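Long-range contact in alpha-glucosidase (Pseudoalteromonas sp. K8, PDB 5HQA), which probably hydrolyses alpha-glucosides as a family 97 glycoside hydrolase, with calcium held by glutamates at its glycan-binding pocket and chloride implicated in its activation: residues L605-G619 / Y629-S641. Numbering follows the deposited sequence. Where two conformers were deposited one is given.
Sequences LDNGKQFEAHIYKDG and YDLTIEKRLVTAS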
ATOM      1  N   LEU A 605      24.037  -8.432   8.972  1.00 18.27           N
ATOM      2  CA  LEU A 605      24.913  -8.871   7.897  1.00 17.70           C
ATOM      3  C   LEU A 605      25.277 -10.341   8.075  1.00 22.40           C
ATOM      4  O   LEU A 605      25.390 -10.844   9.196  1.00 25.41           O
ATOM      5  CB  LEU A 605      26.184  -8.021   7.865  1.00 17.68           C
ATOM      6  CG  LEU A 605      25.996  -6.540   7.556  1.00 17.55           C
ATOM      7  CD1 LEU A 605      27.332  -5.807   7.685  1.00 17.22           C
ATOM      8  CD2 LEU A 605      25.414  -6.384   6.168  1.00 17.67           C
ATOM      9  N   ASP A 606      25.462 -11.031   6.948  1.00 20.62           N
ATOM     10  CA  ASP A 606      25.817 -12.446   6.973  1.00 24.07           C
ATOM     11  C   ASP A 606      27.097 -12.663   7.766  1.00 28.42           C
ATOM     12  O   ASP A 606      28.100 -11.972   7.559  1.00 28.18           O
ATOM     13  CB  ASP A 606      25.986 -12.976   5.551  1.00 24.61           C
ATOM     14  CG  ASP A 606      24.755 -12.751   4.705  1.00 31.71           C
ATOM     15  OD1 ASP A 606      24.569 -11.617   4.215  1.00 25.88           O
ATOM     16  OD2 ASP A 606      23.963 -13.703   4.547  1.00 38.43           O
ATOM     17  N   ASN A 607      27.055 -13.627   8.683  0.51 29.00           N
ATOM     18  CA  ASN A 607      28.210 -13.906   9.524  0.51 32.30           C
ATOM     19  C   ASN A 607      29.376 -14.389   8.675  0.51 31.38           C
ATOM     20  O   ASN A 607      29.194 -15.116   7.692  0.51 30.00           O
ATOM     21  CB  ASN A 607      27.852 -14.949  10.585  0.51 36.38           C
ATOM     22  CG  ASN A 607      26.830 -14.437  11.581  0.51 39.57           C
ATOM     23  OD1 ASN A 607      26.862 -13.270  11.980  0.51 43.01           O
ATOM     24  ND2 ASN A 607      25.910 -15.305  11.983  0.51 42.81           N
ATOM     25  N   GLY A 608      30.581 -13.963   9.047  1.00 31.07           N
ATOM     26  CA  GLY A 608      31.777 -14.398   8.355  1.00 31.02           C
ATOM     27  C   GLY A 608      32.020 -13.775   7.000  1.00 33.73           C
ATOM     28  O   GLY A 608      32.975 -14.167   6.325  1.00 34.08           O
ATOM     29  N   LYS A 609      31.196 -12.826   6.568  1.00 31.15           N
ATOM     30  CA  LYS A 609      31.407 -12.138   5.305  1.00 29.24           C
ATOM     31  C   LYS A 609      31.882 -10.713   5.549  1.00 27.56           C
ATOM     32  O   LYS A 609      31.496 -10.067   6.528  1.00 28.69           O
ATOM     33  CB  LYS A 609      30.129 -12.090   4.468  1.00 33.48           C
ATOM     34  CG  LYS A 609      29.709 -13.397   3.838  1.00 42.01           C
ATOM     35  CD  LYS A 609      28.768 -13.101   2.667  1.00 48.71           C
ATOM     36  CE  LYS A 609      28.080 -14.354   2.149  1.00 53.24           C
ATOM     37  NZ  LYS A 609      27.194 -14.021   0.995  1.00 55.49           N
ATOM     38  N   GLN A 610      32.721 -10.223   4.648  0.54 25.63           N
ATOM     39  CA  GLN A 610      33.160  -8.839   4.684  0.54 25.61           C
ATOM     40  C   GLN A 610      32.354  -8.022   3.682  0.54 23.93           C
ATOM     41  O   GLN A 610      32.084  -8.476   2.565  0.54 23.92           O
ATOM     42  CB  GLN A 610      34.655  -8.733   4.386  0.54 27.90           C
ATOM     43  CG  GLN A 610      35.225  -7.343   4.614  0.54 31.37           C
ATOM     44  CD  GLN A 610      36.730  -7.349   4.783  0.54 34.56           C
ATOM     45  OE1 GLN A 610      37.275  -8.120   5.573  0.54 39.33           O
ATOM     46  NE2 GLN A 610      37.410  -6.493   4.039  0.54 35.65           N
ATOM     47  N   PHE A 611      31.958  -6.819   4.093  1.00 21.37           N
ATOM     48  CA  PHE A 611      31.201  -5.910   3.241  1.00 20.37           C
ATOM     49  C   PHE A 611      31.905  -4.564   3.159  1.00 22.44           C
ATOM     50  O   PHE A 611      32.618  -4.155   4.081  1.00 23.53           O
ATOM     51  CB  PHE A 611      29.770  -5.687   3.748  1.00 20.15           C
ATOM     52  CG  PHE A 611      28.941  -6.934   3.806  1.00 20.60           C
ATOM     53  CD1 PHE A 611      29.106  -7.845   4.841  1.00 19.08           C
ATOM     54  CD2 PHE A 611      27.977  -7.186   2.842  1.00 18.78           C
ATOM     55  CE1 PHE A 611      28.337  -9.001   4.904  1.00 18.60           C
ATOM     56  CE2 PHE A 611      27.198  -8.338   2.902  1.00 17.90           C
ATOM     57  CZ  PHE A 611      27.379  -9.246   3.935  1.00 18.49           C
ATOM     58  N   GLU A 612      31.705  -3.883   2.039  1.00 19.13           N
ATOM     59  CA  GLU A 612      32.101  -2.489   1.890  1.00 19.18           C
ATOM     60  C   GLU A 612      30.828  -1.659   1.936  1.00 19.27           C
ATOM     61  O   GLU A 612      30.037  -1.675   0.988  1.00 19.42           O
ATOM     62  CB  GLU A 612      32.863  -2.253   0.593  1.00 22.27           C
ATOM     63  CG  GLU A 612      33.342  -0.817   0.445  1.00 25.20           C
ATOM     64  CD  GLU A 612      34.022  -0.562  -0.888  1.00 31.67           C
ATOM     65  OE1 GLU A 612      33.341  -0.638  -1.934  1.00 32.35           O
ATOM     66  OE2 GLU A 612      35.244  -0.291  -0.889  1.00 34.08           O
ATOM     67  N   ALA A 613      30.614  -0.963   3.047  1.00 19.03           N
ATOM     68  CA  ALA A 613      29.463  -0.081   3.156  1.00 18.10           C
ATOM     69  C   ALA A 613      29.684   1.160   2.306  1.00 21.48           C
ATOM     70  O   ALA A 613      30.721   1.823   2.414  1.00 22.59           O
ATOM     71  CB  ALA A 613      29.228   0.308   4.612  1.00 18.02           C
ATOM     72  N   HIS A 614      28.717   1.468   1.453  1.00 16.41           N
ATOM     73  CA  HIS A 614      28.722   2.683   0.646  1.00 16.41           C
ATOM     74  C   HIS A 614      27.632   3.551   1.262  1.00 17.37           C
ATOM     75  O   HIS A 614      26.441   3.283   1.082  1.00 15.96           O
ATOM     76  CB  HIS A 614      28.475   2.357  -0.824  1.00 20.51           C
ATOM     77  CG  HIS A 614      28.996   3.390  -1.770  1.00 33.34           C
ATOM     78  ND1 HIS A 614      28.938   3.243  -3.140  1.00 38.24           N
ATOM     79  CD2 HIS A 614      29.583   4.591  -1.547  1.00 37.02           C
ATOM     80  CE1 HIS A 614      29.464   4.309  -3.721  1.00 39.00           C
ATOM     81  NE2 HIS A 614      29.864   5.141  -2.777  1.00 36.34           N
ATOM     82  N   ILE A 615      28.037   4.544   2.047  1.00 15.76           N
ATOM     83  CA  ILE A 615      27.138   5.263   2.945  1.00 15.13           C
ATOM     84  C   ILE A 615      26.813   6.616   2.330  1.00 16.73           C
ATOM     85  O   ILE A 615      27.720   7.403   2.048  1.00 18.03           O
ATOM     86  CB  ILE A 615      27.767   5.439   4.337  1.00 15.86           C
ATOM     87  CG1 ILE A 615      28.060   4.081   4.979  1.00 16.82           C
ATOM     88  CG2 ILE A 615      26.879   6.293   5.224  1.00 16.00           C
ATOM     89  CD1 ILE A 615      28.999   4.170   6.160  1.00 17.62           C
ATOM     90  N   TYR A 616      25.525   6.890   2.120  1.00 14.25           N
ATOM     91  CA  TYR A 616      25.050   8.175   1.617  1.00 14.07           C
ATOM     92  C   TYR A 616      24.275   8.826   2.753  1.00 17.09           C
ATOM     93  O   TYR A 616      23.196   8.350   3.119  1.00 15.89           O
ATOM     94  CB  TYR A 616      24.156   8.000   0.386  1.00 14.37           C
ATOM     95  CG  TYR A 616      24.789   7.289  -0.797  1.00 15.76           C
ATOM     96  CD1 TYR A 616      24.986   5.905  -0.787  1.00 14.39           C
ATOM     97  CD2 TYR A 616      25.157   7.996  -1.940  1.00 14.80           C
ATOM     98  CE1 TYR A 616      25.558   5.254  -1.878  1.00 16.90           C
ATOM     99  CE2 TYR A 616      25.724   7.358  -3.034  1.00 15.40           C
ATOM    100  CZ  TYR A 616      25.924   5.989  -2.998  1.00 16.25           C
ATOM    101  OH  TYR A 616      26.484   5.363  -4.087  1.00 18.23           O
ATOM    102  N   LYS A 617      24.814   9.904   3.321  1.00 14.34           N
ATOM    103  CA  LYS A 617      24.223  10.471   4.523  1.00 14.10           C
ATOM    104  C   LYS A 617      24.217  11.990   4.443  1.00 16.18           C
ATOM    105  O   LYS A 617      24.896  12.603   3.609  1.00 14.91           O
ATOM    106  CB  LYS A 617      24.977  10.025   5.779  1.00 14.72           C
ATOM    107  CG  LYS A 617      26.468  10.344   5.732  1.00 16.62           C
ATOM    108  CD  LYS A 617      27.135   9.997   7.050  1.00 20.85           C
ATOM    109  CE  LYS A 617      28.615   9.747   6.870  1.00 29.01           C
ATOM    110  NZ  LYS A 617      29.326   9.681   8.177  1.00 34.49           N
ATOM    111  N   ASP A 618      23.432  12.588   5.338  1.00 13.90           N
ATOM    112  CA  ASP A 618      23.380  14.037   5.452  1.00 13.66           C
ATOM    113  C   ASP A 618      24.755  14.586   5.776  1.00 16.71           C
ATOM    114  O   ASP A 618      25.459  14.057   6.642  1.00 15.73           O
ATOM    115  CB  ASP A 618      22.393  14.446   6.542  1.00 13.28           C
ATOM    116  CG  ASP A 618      20.960  14.104   6.186  1.00 17.68           C
ATOM    117  OD1 ASP A 618      20.274  13.445   7.002  1.00 16.63           O
ATOM    118  OD2 ASP A 618      20.522  14.492   5.084  1.00 15.08           O
ATOM    119  N   GLY A 619      25.136  15.651   5.079  1.00 15.79           N
ATOM    120  CA  GLY A 619      26.343  16.360   5.440  1.00 17.72           C
ATOM    121  C   GLY A 619      26.260  16.961   6.828  1.00 19.42           C
ATOM    122  O   GLY A 619      25.190  17.113   7.419  1.00 18.16           O
ATOM    123  N   TYR A 629      20.913  20.005   0.486  1.00 14.16           N
ATOM    124  CA  TYR A 629      21.742  19.238  -0.431  1.00 14.53           C
ATOM    125  C   TYR A 629      23.070  18.782   0.163  1.00 20.78           C
ATOM    126  O   TYR A 629      23.749  17.967  -0.467  1.00 17.66           O
ATOM    127  CB  TYR A 629      22.029  20.042  -1.700  1.00 15.24           C
ATOM    128  CG  TYR A 629      20.793  20.448  -2.477  1.00 16.58           C
ATOM    129  CD1 TYR A 629      19.979  19.493  -3.080  1.00 16.27           C
ATOM    130  CD2 TYR A 629      20.453  21.787  -2.627  1.00 15.69           C
ATOM    131  CE1 TYR A 629      18.850  19.867  -3.806  1.00 14.51           C
ATOM    132  CE2 TYR A 629      19.327  22.170  -3.346  1.00 15.82           C
ATOM    133  CZ  TYR A 629      18.532  21.201  -3.935  1.00 15.72           C
ATOM    134  OH  TYR A 629      17.420  21.577  -4.661  1.00 16.01           O
ATOM    135  N   ASP A 630      23.474  19.285   1.329  1.00 15.13           N
ATOM    136  CA  ASP A 630      24.744  18.845   1.901  1.00 15.67           C
ATOM    137  C   ASP A 630      24.723  17.338   2.086  1.00 16.21           C
ATOM    138  O   ASP A 630      23.829  16.799   2.747  1.00 15.04           O
ATOM    139  CB  ASP A 630      25.013  19.537   3.233  1.00 19.48           C
ATOM    140  CG  ASP A 630      25.542  20.954   3.064  1.00 26.23           C
ATOM    141  OD1 ASP A 630      25.468  21.510   1.943  1.00 25.86           O
ATOM    142  OD2 ASP A 630      26.033  21.513   4.065  1.00 25.51           O
ATOM    143  N   LEU A 631      25.701  16.662   1.494  1.00 15.71           N
ATOM    144  CA  LEU A 631      25.699  15.213   1.402  1.00 15.39           C
ATOM    145  C   LEU A 631      27.118  14.699   1.596  1.00 16.26           C
ATOM    146  O   LEU A 631      28.075  15.307   1.110  1.00 17.01           O
ATOM    147  CB  LEU A 631      25.159  14.762   0.043  1.00 15.18           C
ATOM    148  CG  LEU A 631      25.038  13.258  -0.186  1.00 15.90           C
ATOM    149  CD1 LEU A 631      23.827  12.721   0.552  1.00 16.45           C
ATOM    150  CD2 LEU A 631      24.939  12.974  -1.677  1.00 17.08           C
ATOM    151  N   THR A 632      27.251  13.585   2.309  1.00 15.96           N
ATOM    152  CA  THR A 632      28.528  12.902   2.458  1.00 16.97           C
ATOM    153  C   THR A 632      28.372  11.482   1.940  1.00 18.87           C
ATOM    154  O   THR A 632      27.392  10.810   2.267  1.00 17.03           O
ATOM    155  CB  THR A 632      28.987  12.890   3.920  1.00 18.98           C
ATOM    156  OG1 THR A 632      29.219  14.234   4.344  1.00 21.67           O
ATOM    157  CG2 THR A 632      30.281  12.078   4.084  1.00 20.58           C
ATOM    158  N   ILE A 633      29.309  11.039   1.107  1.00 17.09           N
ATOM    159  CA  ILE A 633      29.323   9.667   0.614  1.00 16.99           C
ATOM    160  C   ILE A 633      30.644   9.049   1.033  1.00 19.15           C
ATOM    161  O   ILE A 633      31.716   9.582   0.714  1.00 19.12           O
ATOM    162  CB  ILE A 633      29.141   9.580  -0.907  1.00 19.66           C
ATOM    163  CG1 ILE A 633      27.901  10.360  -1.357  1.00 18.08           C
ATOM    164  CG2 ILE A 633      29.024   8.122  -1.326  1.00 17.00           C
ATOM    165  CD1 ILE A 633      27.866  10.608  -2.864  1.00 17.35           C
ATOM    166  N   GLU A 634      30.568   7.926   1.737  1.00 17.61           N
ATOM    167  CA  GLU A 634      31.709   7.332   2.414  1.00 20.51           C
ATOM    168  C   GLU A 634      31.745   5.841   2.116  1.00 19.36           C
ATOM    169  O   GLU A 634      30.696   5.195   2.032  1.00 20.54           O
ATOM    170  CB  GLU A 634      31.588   7.579   3.926  1.00 29.36           C
ATOM    171  CG  GLU A 634      32.719   7.060   4.775  1.00 40.88           C
ATOM    172  CD  GLU A 634      32.497   7.341   6.256  1.00 47.05           C
ATOM    173  OE1 GLU A 634      33.407   7.041   7.062  1.00 53.13           O
ATOM    174  OE2 GLU A 634      31.413   7.858   6.614  1.00 44.91           O
ATOM    175  N   LYS A 635      32.944   5.290   1.955  1.00 19.31           N
ATOM    176  CA  LYS A 635      33.123   3.846   1.859  1.00 23.92           C
ATOM    177  C   LYS A 635      33.856   3.352   3.097  1.00 24.79           C
ATOM    178  O   LYS A 635      34.889   3.917   3.478  1.00 26.88           O
ATOM    179  CB  LYS A 635      33.878   3.460   0.585  1.00 27.62           C
ATOM    180  CG  LYS A 635      32.992   3.503  -0.653  1.00 31.40           C
ATOM    181  CD  LYS A 635      33.707   3.017  -1.905  1.00 34.61           C
ATOM    182  CE  LYS A 635      32.805   3.159  -3.120  1.00 36.43           C
ATOM    183  NZ  LYS A 635      33.387   2.496  -4.315  1.00 42.08           N
ATOM    184  N   ARG A 636      33.348   2.273   3.693  0.50 22.73           N
ATOM    185  CA  ARG A 636      33.837   1.784   4.976  0.50 24.31           C
ATOM    186  C   ARG A 636      33.703   0.268   5.020  0.50 23.11           C
ATOM    187  O   ARG A 636      32.612  -0.257   4.786  0.50 22.43           O
ATOM    188  CB  ARG A 636      33.043   2.433   6.116  0.50 25.83           C
ATOM    189  CG  ARG A 636      33.418   1.998   7.517  0.50 29.32           C
ATOM    190  CD  ARG A 636      32.442   2.590   8.533  0.50 29.16           C
ATOM    191  NE  ARG A 636      32.432   4.048   8.491  0.50 29.81           N
ATOM    192  CZ  ARG A 636      31.555   4.813   9.136  0.50 32.85           C
ATOM    193  NH1 ARG A 636      30.605   4.261   9.879  0.50 31.99           N
ATOM    194  NH2 ARG A 636      31.625   6.133   9.039  0.50 33.41           N
ATOM    195  N   LEU A 637      34.799  -0.429   5.323  1.00 23.75           N
ATOM    196  CA  LEU A 637      34.742  -1.883   5.461  1.00 22.44           C
ATOM    197  C   LEU A 637      34.078  -2.241   6.784  1.00 21.92           C
ATOM    198  O   LEU A 637      34.427  -1.683   7.828  1.00 27.91           O
ATOM    199  CB  LEU A 637      36.142  -2.495   5.397  1.00 24.82           C
ATOM    200  CG  LEU A 637      36.889  -2.338   4.071  1.00 29.73           C
ATOM    201  CD1 LEU A 637      38.289  -2.904   4.185  1.00 33.26           C
ATOM    202  CD2 LEU A 637      36.135  -3.029   2.953  1.00 30.77           C
ATOM    203  N   VAL A 638      33.106  -3.160   6.742  1.00 20.41           N
ATOM    204  CA  VAL A 638      32.363  -3.565   7.932  1.00 20.13           C
ATOM    205  C   VAL A 638      32.049  -5.055   7.872  1.00 24.03           C
ATOM    206  O   VAL A 638      32.062  -5.680   6.809  1.00 25.67           O
ATOM    207  CB  VAL A 638      31.035  -2.788   8.113  1.00 21.56           C
ATOM    208  CG1 VAL A 638      31.284  -1.303   8.348  1.00 21.38           C
ATOM    209  CG2 VAL A 638      30.108  -3.017   6.909  1.00 20.28           C
ATOM    210  N   THR A 639      31.750  -5.614   9.045  1.00 21.88           N
ATOM    211  CA  THR A 639      31.237  -6.970   9.187  1.00 21.20           C
ATOM    212  C   THR A 639      30.083  -6.946  10.177  1.00 21.17           C
ATOM    213  O   THR A 639      29.748  -5.906  10.755  1.00 21.57           O
ATOM    214  CB  THR A 639      32.301  -7.956   9.680  1.00 24.00           C
ATOM    215  OG1 THR A 639      32.641  -7.635  11.034  1.00 25.95           O
ATOM    216  CG2 THR A 639      33.553  -7.904   8.802  1.00 23.57           C
ATOM    217  N   ALA A 640      29.488  -8.119  10.386  1.00 21.42           N
ATOM    218  CA  ALA A 640      28.344  -8.254  11.277  1.00 21.97           C
ATOM    219  C   ALA A 640      28.652  -7.839  12.713  1.00 25.30           C
ATOM    220  O   ALA A 640      27.724  -7.557  13.476  1.00 26.72           O
ATOM    221  CB  ALA A 640      27.846  -9.700  11.255  1.00 21.96           C
ATOM    222  N   SER A 641      29.918  -7.801  13.115  1.00 26.46           N
ATOM    223  CA  SER A 641      30.226  -7.417  14.485  1.00 29.63           C
ATOM    224  C   SER A 641      30.342  -5.907  14.665  1.00 29.64           C
ATOM    225  O   SER A 641      30.539  -5.445  15.794  1.00 31.76           O
ATOM    226  CB  SER A 641      31.512  -8.102  14.951  1.00 33.41           C
ATOM    227  OG  SER A 641      32.607  -7.669  14.173  1.00 37.92           O
TER
HETATM  228  O   HOH W   1      29.955 -10.318   8.533  1.00 24.16           O
HETATM  229  O   HOH W   2      21.339  15.267   2.501  1.00 12.35           O
HETATM  230  O   HOH W   3      28.381  13.680   7.578  1.00 37.76           O
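L605, before strand 611-618, packs on V638 and A640 at the far end of strand 631-638, the outermost strand of the six-stranded antiparallel C-terminal sheet; its CD1 lies 4.0 Å from V638 CG2. The type II turn D606-K609 is tied across by a water that donates to D606 O and K609 O and accepts from A640 N. From F611 to K617, four hydrogen-bonded pairs fix the register, each closed by two backbone bonds; strand 653-660 takes the other edge of 611-618. E612 OE1 makes a long salt bridge, 3.9 Å to K635 NZ. The H614 imidazole, with CG anti to the backbone N (chi1 -156°), has Y616 OH over one face, toward its rim, and K635 CE over the centre of the opposite face, 3.6 Å from the centroid and 14° off the normal, a CH-pi contact. With an alanine here, K635 CE would lose that ring and the lysine chain would probably be freer to swing. I615 CD1 sits over the guanidinium face of R636, whose NH2 donates to E634 OE1 at 2.8 Å, in the guanidinium plane but from above the carboxylate plane. I633 CG2 makes a CH-pi contact over one face of the Y616 ring, 4.0 Å from its centroid and offset toward the rim; F546 meets this ring edge-to-face. K617 extends alongside T632 to complete the salt-bridge network, its NZ bonding weakly to E634 OE2 at 3.2 Å. Last, G619 N donates to D630 O at 2.9 Å from above the carbonyl plane.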